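Long-range contacts in galectin-1 (Bufo arenarum, PDB 1GAN), which binds beta-galactosides and other complex carbohydrates as a homodimeric lectin, and may regulate apoptosis and cell differentiation: residues A6-N11 / I118-L123; H16-K21 / V88-Q93. All coordinates share one frame; numbering follows the deposited sequence.

Contact 1 (A6-N11 / I118-L123); sequences AVTNLN and IPFLSL
Val7 and Leu121 form a hydrogen-bonded pair of this antiparallel contact. Val7 N gives a nearly straight bond of 2.7 Å to Leu121 O, and Leu121 N returns one of 2.9 Å to Val7 O. The tight part lies on the face of the sheet turned to the protein interior. There the side chains of Val7 and Leu121 run side by side, with Val7 CG2 4.0 Å from Leu121 CD2. Leu10 crosses Leu121 at a slant. Leu10 CG stands anti to the backbone N (chi1 173°), which sends CD2 over the neighbouring strand to 4.1 Å from Leu121 CB. The chain bends at Asn9, where phi is positive, and the ladder stops being regular. Leu10 N still reaches Pro119 O at 2.8 Å, approaching from 30° out of the carbonyl plane. The other face is looser, and Ala6, Thr8 and Phe120 on it are partly open to solvent. Ser122, on the same face, is buried. Thr8 CG2 meets the edge of the Phe120 ring, 4.0 Å from CD2. Ala6 CB lies obliquely to the same ring, 4.4 Å from CE2. Asn9 ND2 gives a hydrogen bond to Gly4 O of the second subunit. Ala6 and Thr8 pair with a strand of that subunit, so the sheet continues across the dimer interface, as in other dimeric galectins of this type. On the far side of 118-123, strand 30-35 takes up the ladder: Asn34 holds Ser122 OG, and Leu35 packs on Leu10 and Leu121.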
loop_
_atom_site.group_PDB
_atom_site.type_symbol
_atom_site.label_atom_id
_atom_site.label_comp_id
_atom_site.label_asym_id
_atom_site.label_seq_id
_atom_site.Cartn_x
_atom_site.Cartn_y
_atom_site.Cartn_z
ATOM N N ALA A 6 -2.611 2.592 -5.613
ATOM C CA ALA A 6 -1.653 1.927 -6.488
ATOM C C ALA A 6 -0.392 1.725 -5.660
ATOM O O ALA A 6 0.077 2.648 -4.956
ATOM C CB ALA A 6 -1.350 2.741 -7.740
ATOM N N VAL A 7 0.118 0.498 -5.686
ATOM C CA VAL A 7 1.304 0.154 -4.946
ATOM C C VAL A 7 2.371 -0.191 -5.956
ATOM O O VAL A 7 2.114 -0.911 -6.928
ATOM C CB VAL A 7 1.025 -1.030 -3.992
ATOM C CG1 VAL A 7 2.235 -1.329 -3.160
ATOM C CG2 VAL A 7 -0.155 -0.698 -3.064
ATOM N N THR A 8 3.535 0.413 -5.785
ATOM C CA THR A 8 4.663 0.175 -6.650
ATOM C C THR A 8 5.790 -0.317 -5.759
ATOM O O THR A 8 5.903 0.096 -4.604
ATOM C CB THR A 8 5.074 1.438 -7.395
ATOM O OG1 THR A 8 5.346 2.460 -6.440
ATOM C CG2 THR A 8 3.961 1.919 -8.230
ATOM N N ASN A 9 6.631 -1.183 -6.322
ATOM C CA ASN A 9 7.727 -1.809 -5.620
ATOM C C ASN A 9 7.147 -2.794 -4.616
ATOM O O ASN A 9 7.684 -2.989 -3.531
ATOM C CB ASN A 9 8.646 -0.798 -4.955
ATOM C CG ASN A 9 9.544 -0.096 -5.953
ATOM O OD1 ASN A 9 9.729 -0.566 -7.058
ATOM N ND2 ASN A 9 10.064 1.066 -5.581
ATOM N N LEU A 10 6.059 -3.448 -5.027
ATOM C CA LEU A 10 5.373 -4.454 -4.222
ATOM C C LEU A 10 6.358 -5.578 -3.925
ATOM O O LEU A 10 6.379 -6.112 -2.828
ATOM C CB LEU A 10 4.156 -5.004 -4.981
ATOM C CG LEU A 10 3.461 -6.185 -4.291
ATOM C CD1 LEU A 10 2.916 -5.728 -2.943
ATOM C CD2 LEU A 10 2.362 -6.743 -5.150
ATOM N N ASN A 11 7.108 -5.984 -4.945
ATOM C CA ASN A 11 8.135 -7.017 -4.814
ATOM C C ASN A 11 7.565 -8.342 -4.326
ATOM O O ASN A 11 8.103 -8.957 -3.412
ATOM C CB ASN A 11 9.244 -6.498 -3.877
ATOM C CG ASN A 11 10.442 -7.443 -3.753
ATOM O OD1 ASN A 11 11.071 -7.513 -2.700
ATOM N ND2 ASN A 11 10.782 -8.141 -4.829
ATOM N N ILE A 118 6.445 -9.488 -8.697
ATOM C CA ILE A 118 5.354 -8.663 -9.186
ATOM C C ILE A 118 5.575 -7.338 -8.496
ATOM O O ILE A 118 5.440 -7.234 -7.288
ATOM C CB ILE A 118 3.969 -9.278 -8.795
ATOM C CG1 ILE A 118 3.798 -10.651 -9.448
ATOM C CG2 ILE A 118 2.851 -8.437 -9.325
ATOM C CD1 ILE A 118 2.517 -11.365 -9.076
ATOM N N PRO A 119 5.947 -6.314 -9.258
ATOM C CA PRO A 119 6.196 -5.002 -8.675
ATOM C C PRO A 119 5.006 -4.097 -8.467
ATOM O O PRO A 119 5.040 -3.249 -7.580
ATOM C CB PRO A 119 7.149 -4.374 -9.678
ATOM C CG PRO A 119 6.636 -4.915 -10.988
ATOM C CD PRO A 119 6.351 -6.355 -10.685
ATOM N N PHE A 120 3.939 -4.307 -9.218
ATOM C CA PHE A 120 2.809 -3.404 -9.135
ATOM C C PHE A 120 1.463 -4.023 -8.769
ATOM O O PHE A 120 1.121 -5.126 -9.205
ATOM C CB PHE A 120 2.760 -2.683 -10.489
ATOM C CG PHE A 120 1.579 -1.763 -10.707
ATOM C CD1 PHE A 120 0.384 -2.256 -11.233
ATOM C CD2 PHE A 120 1.722 -0.382 -10.551
ATOM C CE1 PHE A 120 -0.628 -1.394 -11.615
ATOM C CE2 PHE A 120 0.718 0.482 -10.930
ATOM C CZ PHE A 120 -0.461 -0.017 -11.467
ATOM N N LEU A 121 0.702 -3.277 -7.973
ATOM C CA LEU A 121 -0.648 -3.654 -7.574
ATOM C C LEU A 121 -1.513 -2.384 -7.620
ATOM O O LEU A 121 -1.052 -1.293 -7.277
ATOM C CB LEU A 121 -0.687 -4.257 -6.146
ATOM C CG LEU A 121 -2.097 -4.552 -5.559
ATOM C CD1 LEU A 121 -2.128 -5.847 -4.797
ATOM C CD2 LEU A 121 -2.603 -3.434 -4.656
ATOM N N SER A 122 -2.745 -2.508 -8.091
ATOM C CA SER A 122 -3.655 -1.381 -8.096
ATOM C C SER A 122 -5.052 -1.935 -7.868
ATOM O O SER A 122 -5.302 -3.144 -8.074
ATOM C CB SER A 122 -3.592 -0.583 -9.389
ATOM O OG SER A 122 -4.090 -1.326 -10.461
ATOM N N LEU A 123 -5.907 -1.079 -7.307
ATOM C CA LEU A 123 -7.291 -1.423 -7.011
ATOM C C LEU A 123 -8.114 -0.411 -7.752
ATOM O O LEU A 123 -7.650 0.701 -8.001
ATOM C CB LEU A 123 -7.614 -1.275 -5.533
ATOM C CG LEU A 123 -6.768 -1.880 -4.438
ATOM C CD1 LEU A 123 -7.380 -1.538 -3.108
ATOM C CD2 LEU A 123 -6.717 -3.368 -4.587
#

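Contact 2 (H16-K21 / V88-Q93); sequences HCVEIK and VCFEYQ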
loop_
_atom_site.group_PDB
_atom_site.type_symbol
_atom_site.label_atom_id
_atom_site.label_comp_id
_atom_site.label_asym_id
_atom_site.label_seq_id
_atom_site.Cartn_x
_atom_site.Cartn_y
_atom_site.Cartn_z
ATOM N N HIS A 16 4.708 -16.422 -2.388
ATOM C CA HIS A 16 4.253 -15.473 -1.386
ATOM C C HIS A 16 2.863 -14.994 -1.752
ATOM O O HIS A 16 2.359 -15.298 -2.835
ATOM C CB HIS A 16 5.221 -14.299 -1.284
ATOM C CG HIS A 16 6.547 -14.658 -0.699
ATOM N ND1 HIS A 16 6.841 -14.474 0.631
ATOM C CD2 HIS A 16 7.655 -15.206 -1.256
ATOM C CE1 HIS A 16 8.072 -14.899 0.875
ATOM N NE2 HIS A 16 8.586 -15.348 -0.256
ATOM N N CYS A 17 2.237 -14.240 -0.867
ATOM C CA CYS A 17 0.917 -13.762 -1.175
ATOM C C CYS A 17 0.656 -12.406 -0.572
ATOM O O CYS A 17 1.380 -11.958 0.303
ATOM C CB CYS A 17 -0.119 -14.760 -0.703
ATOM S SG CYS A 17 -0.043 -14.947 1.002
ATOM N N VAL A 18 -0.381 -11.758 -1.068
ATOM C CA VAL A 18 -0.772 -10.441 -0.634
ATOM C C VAL A 18 -2.276 -10.509 -0.386
ATOM O O VAL A 18 -3.023 -11.081 -1.176
ATOM C CB VAL A 18 -0.422 -9.375 -1.737
ATOM C CG1 VAL A 18 -1.056 -9.737 -3.064
ATOM C CG2 VAL A 18 -0.858 -7.982 -1.320
ATOM N N GLU A 19 -2.699 -10.012 0.765
ATOM C CA GLU A 19 -4.108 -9.990 1.115
ATOM C C GLU A 19 -4.598 -8.553 1.090
ATOM O O GLU A 19 -3.921 -7.650 1.605
ATOM C CB GLU A 19 -4.277 -10.561 2.509
ATOM C CG GLU A 19 -5.622 -10.302 3.103
ATOM C CD GLU A 19 -5.611 -10.574 4.579
ATOM O OE1 GLU A 19 -5.758 -11.762 4.950
ATOM O OE2 GLU A 19 -5.440 -9.600 5.362
ATOM N N ILE A 20 -5.744 -8.332 0.460
ATOM C CA ILE A 20 -6.345 -7.001 0.370
ATOM C C ILE A 20 -7.660 -6.957 1.157
ATOM O O ILE A 20 -8.496 -7.869 1.051
ATOM C CB ILE A 20 -6.734 -6.624 -1.099
ATOM C CG1 ILE A 20 -5.525 -6.712 -2.039
ATOM C CG2 ILE A 20 -7.341 -5.226 -1.150
ATOM C CD1 ILE A 20 -4.423 -5.764 -1.692
ATOM N N LYS A 21 -7.843 -5.887 1.924
ATOM C CA LYS A 21 -9.068 -5.654 2.679
ATOM C C LYS A 21 -9.607 -4.332 2.182
ATOM O O LYS A 21 -8.884 -3.334 2.113
ATOM C CB LYS A 21 -8.818 -5.571 4.179
ATOM C CG LYS A 21 -8.779 -6.907 4.851
ATOM C CD LYS A 21 -8.427 -6.792 6.317
ATOM C CE LYS A 21 -8.157 -8.173 6.896
ATOM N NZ LYS A 21 -7.541 -8.100 8.243
ATOM N N VAL A 88 -9.744 -10.537 0.086
ATOM C CA VAL A 88 -9.239 -11.450 -0.940
ATOM C C VAL A 88 -7.740 -11.659 -0.763
ATOM O O VAL A 88 -7.008 -10.718 -0.437
ATOM C CB VAL A 88 -9.349 -10.857 -2.353
ATOM C CG1 VAL A 88 -9.307 -11.967 -3.371
ATOM C CG2 VAL A 88 -10.572 -9.990 -2.509
ATOM N N CYS A 89 -7.280 -12.870 -1.025
ATOM C CA CYS A 89 -5.872 -13.176 -0.954
ATOM C C CYS A 89 -5.468 -13.693 -2.311
ATOM O O CYS A 89 -6.243 -14.388 -2.993
ATOM C CB CYS A 89 -5.581 -14.250 0.075
ATOM S SG CYS A 89 -6.053 -13.768 1.714
ATOM N N PHE A 90 -4.263 -13.323 -2.711
ATOM C CA PHE A 90 -3.705 -13.754 -3.967
ATOM C C PHE A 90 -2.412 -14.428 -3.598
ATOM O O PHE A 90 -1.555 -13.830 -2.942
ATOM C CB PHE A 90 -3.458 -12.559 -4.885
ATOM C CG PHE A 90 -4.698 -11.817 -5.223
ATOM C CD1 PHE A 90 -5.166 -10.808 -4.390
ATOM C CD2 PHE A 90 -5.416 -12.138 -6.360
ATOM C CE1 PHE A 90 -6.338 -10.131 -4.691
ATOM C CE2 PHE A 90 -6.586 -11.467 -6.672
ATOM C CZ PHE A 90 -7.052 -10.461 -5.839
ATOM N N GLU A 91 -2.271 -15.678 -3.999
ATOM C CA GLU A 91 -1.066 -16.425 -3.704
ATOM C C GLU A 91 -0.374 -16.636 -5.039
ATOM O O GLU A 91 -0.922 -17.279 -5.930
ATOM C CB GLU A 91 -1.444 -17.756 -3.064
ATOM C CG GLU A 91 -0.331 -18.479 -2.397
ATOM C CD GLU A 91 -0.722 -19.921 -2.092
ATOM O OE1 GLU A 91 -1.761 -20.149 -1.419
ATOM O OE2 GLU A 91 0.005 -20.828 -2.560
ATOM N N TYR A 92 0.824 -16.080 -5.164
ATOM C CA TYR A 92 1.595 -16.165 -6.388
ATOM C C TYR A 92 2.497 -17.395 -6.492
ATOM O O TYR A 92 3.392 -17.582 -5.674
ATOM C CB TYR A 92 2.439 -14.889 -6.543
ATOM C CG TYR A 92 3.315 -14.871 -7.786
ATOM C CD1 TYR A 92 2.869 -15.433 -8.980
ATOM C CD2 TYR A 92 4.577 -14.275 -7.770
ATOM C CE1 TYR A 92 3.645 -15.404 -10.120
ATOM C CE2 TYR A 92 5.370 -14.236 -8.917
ATOM C CZ TYR A 92 4.894 -14.802 -10.091
ATOM O OH TYR A 92 5.640 -14.752 -11.251
ATOM N N GLN A 93 2.236 -18.262 -7.467
ATOM C CA GLN A 93 3.092 -19.421 -7.682
ATOM C C GLN A 93 3.531 -19.332 -9.117
ATOM O O GLN A 93 2.869 -18.687 -9.927
ATOM C CB GLN A 93 2.370 -20.715 -7.394
ATOM C CG GLN A 93 2.288 -21.015 -5.917
ATOM C CD GLN A 93 1.371 -22.168 -5.643
ATOM O OE1 GLN A 93 1.552 -23.249 -6.193
ATOM N NE2 GLN A 93 0.327 -21.927 -4.866
#
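Residues 16-21 and 88-92 run antiparallel at 165°, in a ladder that is regular from Cys17 to Ile20 and whose short axes come within 4.7 Å. Ile20 and Val88 bond both ways: Ile20 N reaches Val88 O at 2.8 Å, and Val88 N reaches Ile20 O at 3.1 Å. Further along, Phe90 N bonds to Val18 O at 3.0 Å and Tyr92 N to His16 O at 2.9 Å. Val18, Ile20, Val88, Phe90 and Tyr92 face the interior. Phe90 CG stands beside its own backbone N (chi1 -61°), and the ring turns an edge toward Ile20, with CE1 4.4 Å from Ile20 CG1. Val18 CG1 sits 4.1 Å from Phe90 CB. On the other face, Cys89 SG lies 3.8 Å from both CB and CG of Glu19, whose chain extends alongside it. The carboxylate of Glu91 leads away to a salt bridge with Lys100. The chemistry is thus two-sided: an apolar inner face packs in the core of the jelly-roll sandwich, while the outer face carries thiols and charged groups that are partly exposed.

The two contacts belong to opposite sheets of the galectin beta sandwich, with centres about 12 Å apart. Contact 1 lies at the edge, within this chain, of the six-stranded sheet that also contains strands 41-49, 58-65 and 68-75, which carry sugar-binding residues. Contact 2 joins two inner strands of the five-stranded sheet. Along the chain the order is 6-11, 16-21, 88-93, 118-123, so contact 1 brackets contact 2. The sheets meet through apolar side chains: Leu121 CD1 lies 3.9 Å from Ile20 CD1, and Ile118 CD1 lies 3.8 Å from Tyr92 CD2. Contact 1 thus serves both the shared core and the dimer interface, whereas contact 2 is held within one subunit.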